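Local atomic coordinates of subtilase cytotoxin subunit A (Escherichia coli, PDB entry 2IY9), a protein that cleaves the host endoplasmic reticulum chaperone BiP as the serine protease subunit of the AB5 subtilase cytotoxin, provoking ER stress and eventual cell death. Residues A[47-52]-A[142-147]. Numbering follows the deposited sequence.
Sequences VVSVVD and GEEKII
Val-47 and Ser-49 pair with 142-147 in a buried parallel beta contact, where the chain leaving helix 125-134 enters the central sheet beside strand 47-52. Val-47 N donates to Gly-142 O at 3.0 Å, and Glu-144 N returns a more bent bond (143°) to Val-47 O. The incoming chain then bulges out at Glu-144 and Lys-145 and comes back into line when Ser-49 N reaches Ile-146 O at 3.0 Å. A water at the bulge donates to Val-47 O and Gly-142 O, which also carry the direct bonds, and accepts from Ile-146 N, tying the two chains together where they part.

The extended side chain of Glu-144 passes Val-47 obliquely toward Ser-49, its CG 4.1 Å from Val-47 CG1. Ser-49 OG donates to Glu-144 OE2 at 2.9 Å, nearly along the C-O axis; a chi1 of -170°, turning OG away from the backbone N, aims the hydroxyl at that carboxylate. The same oxygen takes a salt bridge from Arg-115 on the other neighbouring strand, so this buried carboxylate is gripped from two strands. Further along, Val-51 CG2 packs on Ile-147 CG2 at 3.8 Å, beneath helix 125-134. On the opposite face, Val-48 and Ile-146 lie against helix 271-288.

Strand 47-52 ends in Asp-52, assigned to the charge relay system with His-89 and Ser-272; this central parallel strand, with helices on both faces, is characteristic of the subtilisin-like alpha/beta fold.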
ATOM      1  N   VAL A  47      -3.554 -11.957   5.354  1.00 23.43           N
ATOM      2  CA  VAL A  47      -2.243 -11.477   5.763  1.00 22.61           C
ATOM      3  C   VAL A  47      -1.766 -10.476   4.716  1.00 22.31           C
ATOM      4  O   VAL A  47      -1.632 -10.808   3.536  1.00 22.55           O
ATOM      5  CB  VAL A  47      -1.213 -12.632   5.870  1.00 22.53           C
ATOM      6  CG1 VAL A  47       0.142 -12.103   6.312  1.00 23.42           C
ATOM      7  CG2 VAL A  47      -1.704 -13.731   6.824  1.00 22.67           C
ATOM      8  N   VAL A  48      -1.513  -9.249   5.154  1.00 22.41           N
ATOM      9  CA  VAL A  48      -0.964  -8.236   4.270  1.00 21.85           C
ATOM     10  C   VAL A  48       0.556  -8.239   4.407  1.00 22.20           C
ATOM     11  O   VAL A  48       1.103  -8.236   5.519  1.00 22.05           O
ATOM     12  CB  VAL A  48      -1.529  -6.834   4.595  1.00 21.32           C
ATOM     13  CG1 VAL A  48      -0.881  -5.757   3.706  1.00 20.82           C
ATOM     14  CG2 VAL A  48      -3.057  -6.823   4.440  1.00 21.75           C
ATOM     15  N   SER A  49       1.237  -8.267   3.267  1.00 22.58           N
ATOM     16  CA  SER A  49       2.687  -8.204   3.264  1.00 23.44           C
ATOM     17  C   SER A  49       3.127  -6.747   3.473  1.00 23.26           C
ATOM     18  O   SER A  49       2.639  -5.841   2.799  1.00 23.03           O
ATOM     19  CB  SER A  49       3.216  -8.788   1.949  1.00 23.85           C
ATOM     20  OG  SER A  49       4.627  -8.950   2.010  1.00 29.26           O
ATOM     21  N   VAL A  50       4.012  -6.516   4.437  1.00 22.99           N
ATOM     22  CA  VAL A  50       4.548  -5.173   4.650  1.00 22.98           C
ATOM     23  C   VAL A  50       6.038  -5.193   4.316  1.00 22.94           C
ATOM     24  O   VAL A  50       6.871  -5.642   5.125  1.00 23.25           O
ATOM     25  CB  VAL A  50       4.251  -4.618   6.063  1.00 23.05           C
ATOM     26  CG1 VAL A  50       5.028  -3.314   6.324  1.00 22.59           C
ATOM     27  CG2 VAL A  50       2.768  -4.366   6.217  1.00 22.10           C
ATOM     28  N   VAL A  51       6.344  -4.740   3.097  1.00 22.39           N
ATOM     29  CA  VAL A  51       7.707  -4.740   2.565  1.00 22.56           C
ATOM     30  C   VAL A  51       8.266  -3.355   2.894  1.00 22.54           C
ATOM     31  O   VAL A  51       7.871  -2.328   2.303  1.00 21.66           O
ATOM     32  CB  VAL A  51       7.735  -5.060   1.048  1.00 22.66           C
ATOM     33  CG1 VAL A  51       9.185  -5.193   0.544  1.00 24.08           C
ATOM     34  CG2 VAL A  51       6.951  -6.356   0.757  1.00 22.02           C
ATOM     35  N   ASP A  52       9.156  -3.322   3.882  1.00 22.34           N
ATOM     36  CA  ASP A  52       9.464  -2.063   4.550  1.00 23.19           C
ATOM     37  C   ASP A  52      10.689  -2.192   5.452  1.00 23.18           C
ATOM     38  O   ASP A  52      11.560  -3.027   5.203  1.00 23.39           O
ATOM     39  CB  ASP A  52       8.220  -1.609   5.338  1.00 22.98           C
ATOM     40  CG  ASP A  52       8.048  -0.102   5.347  1.00 24.94           C
ATOM     41  OD1 ASP A  52       8.926   0.581   5.930  1.00 25.29           O
ATOM     42  OD2 ASP A  52       7.038   0.393   4.782  1.00 25.27           O
ATOM     43  N   GLY A 142      -5.172 -15.547   0.108  1.00 27.62           N
ATOM     44  CA  GLY A 142      -5.380 -14.476   1.090  1.00 26.78           C
ATOM     45  C   GLY A 142      -4.174 -14.186   1.977  1.00 26.64           C
ATOM     46  O   GLY A 142      -4.148 -13.157   2.656  1.00 26.78           O
ATOM     47  N   GLU A 143      -3.199 -15.098   1.992  1.00 25.51           N
ATOM     48  CA  GLU A 143      -1.934 -14.881   2.707  1.00 25.19           C
ATOM     49  C   GLU A 143      -0.932 -14.218   1.765  1.00 24.45           C
ATOM     50  O   GLU A 143      -0.467 -14.841   0.803  1.00 23.68           O
ATOM     51  CB  GLU A 143      -1.372 -16.197   3.276  1.00 25.14           C
ATOM     52  CG  GLU A 143      -2.304 -16.882   4.294  1.00 25.04           C
ATOM     53  CD  GLU A 143      -1.762 -18.192   4.862  1.00 25.71           C
ATOM     54  OE1 GLU A 143      -0.820 -18.785   4.284  1.00 27.99           O
ATOM     55  OE2 GLU A 143      -2.285 -18.635   5.911  1.00 26.10           O
ATOM     56  N   GLU A 144      -0.632 -12.946   2.038  1.00 23.68           N
ATOM     57  CA  GLU A 144       0.310 -12.143   1.230  1.00 23.45           C
ATOM     58  C   GLU A 144      -0.130 -11.981  -0.240  1.00 23.26           C
ATOM     59  O   GLU A 144       0.698 -11.907  -1.167  1.00 23.50           O
ATOM     60  CB  GLU A 144       1.746 -12.675   1.365  1.00 23.73           C
ATOM     61  CG  GLU A 144       2.232 -12.752   2.814  1.00 24.87           C
ATOM     62  CD  GLU A 144       3.740 -12.798   2.928  1.00 27.14           C
ATOM     63  OE1 GLU A 144       4.272 -13.861   3.291  1.00 28.90           O
ATOM     64  OE2 GLU A 144       4.395 -11.770   2.667  1.00 27.38           O
ATOM     65  N   LYS A 145      -1.445 -11.931  -0.438  1.00 22.64           N
ATOM     66  CA  LYS A 145      -2.041 -11.602  -1.730  1.00 22.48           C
ATOM     67  C   LYS A 145      -1.893 -10.099  -1.991  1.00 21.97           C
ATOM     68  O   LYS A 145      -1.629  -9.652  -3.128  1.00 21.68           O
ATOM     69  CB  LYS A 145      -3.528 -11.968  -1.706  1.00 21.87           C
ATOM     70  CG  LYS A 145      -4.211 -11.974  -3.066  1.00 22.78           C
ATOM     71  CD  LYS A 145      -5.691 -12.288  -2.921  1.00 23.35           C
ATOM     72  CE  LYS A 145      -6.381 -12.486  -4.270  1.00 23.52           C
ATOM     73  NZ  LYS A 145      -5.893 -13.714  -4.997  1.00 24.65           N
ATOM     74  N   ILE A 146      -2.110  -9.328  -0.927  1.00 21.79           N
ATOM     75  CA  ILE A 146      -1.961  -7.890  -0.977  1.00 21.58           C
ATOM     76  C   ILE A 146      -0.604  -7.543  -0.393  1.00 21.50           C
ATOM     77  O   ILE A 146      -0.338  -7.813   0.778  1.00 21.52           O
ATOM     78  CB  ILE A 146      -3.074  -7.144  -0.199  1.00 21.66           C
ATOM     79  CG1 ILE A 146      -4.477  -7.569  -0.675  1.00 22.34           C
ATOM     80  CG2 ILE A 146      -2.855  -5.626  -0.299  1.00 22.21           C
ATOM     81  CD1 ILE A 146      -4.654  -7.619  -2.223  1.00 21.91           C
ATOM     82  N   ILE A 147       0.235  -6.938  -1.233  1.00 21.03           N
ATOM     83  CA  ILE A 147       1.609  -6.606  -0.896  1.00 21.04           C
ATOM     84  C   ILE A 147       1.795  -5.088  -0.807  1.00 21.52           C
ATOM     85  O   ILE A 147       1.716  -4.379  -1.813  1.00 21.72           O
ATOM     86  CB  ILE A 147       2.594  -7.199  -1.954  1.00 20.93           C
ATOM     87  CG1 ILE A 147       2.399  -8.722  -2.095  1.00 20.92           C
ATOM     88  CG2 ILE A 147       4.046  -6.879  -1.596  1.00 18.89           C
ATOM     89  CD1 ILE A 147       3.014  -9.282  -3.379  1.00 20.72           C
TER
HETATM   90  O   HOH W   1      -3.351 -10.517   1.557  1.00 23.71           O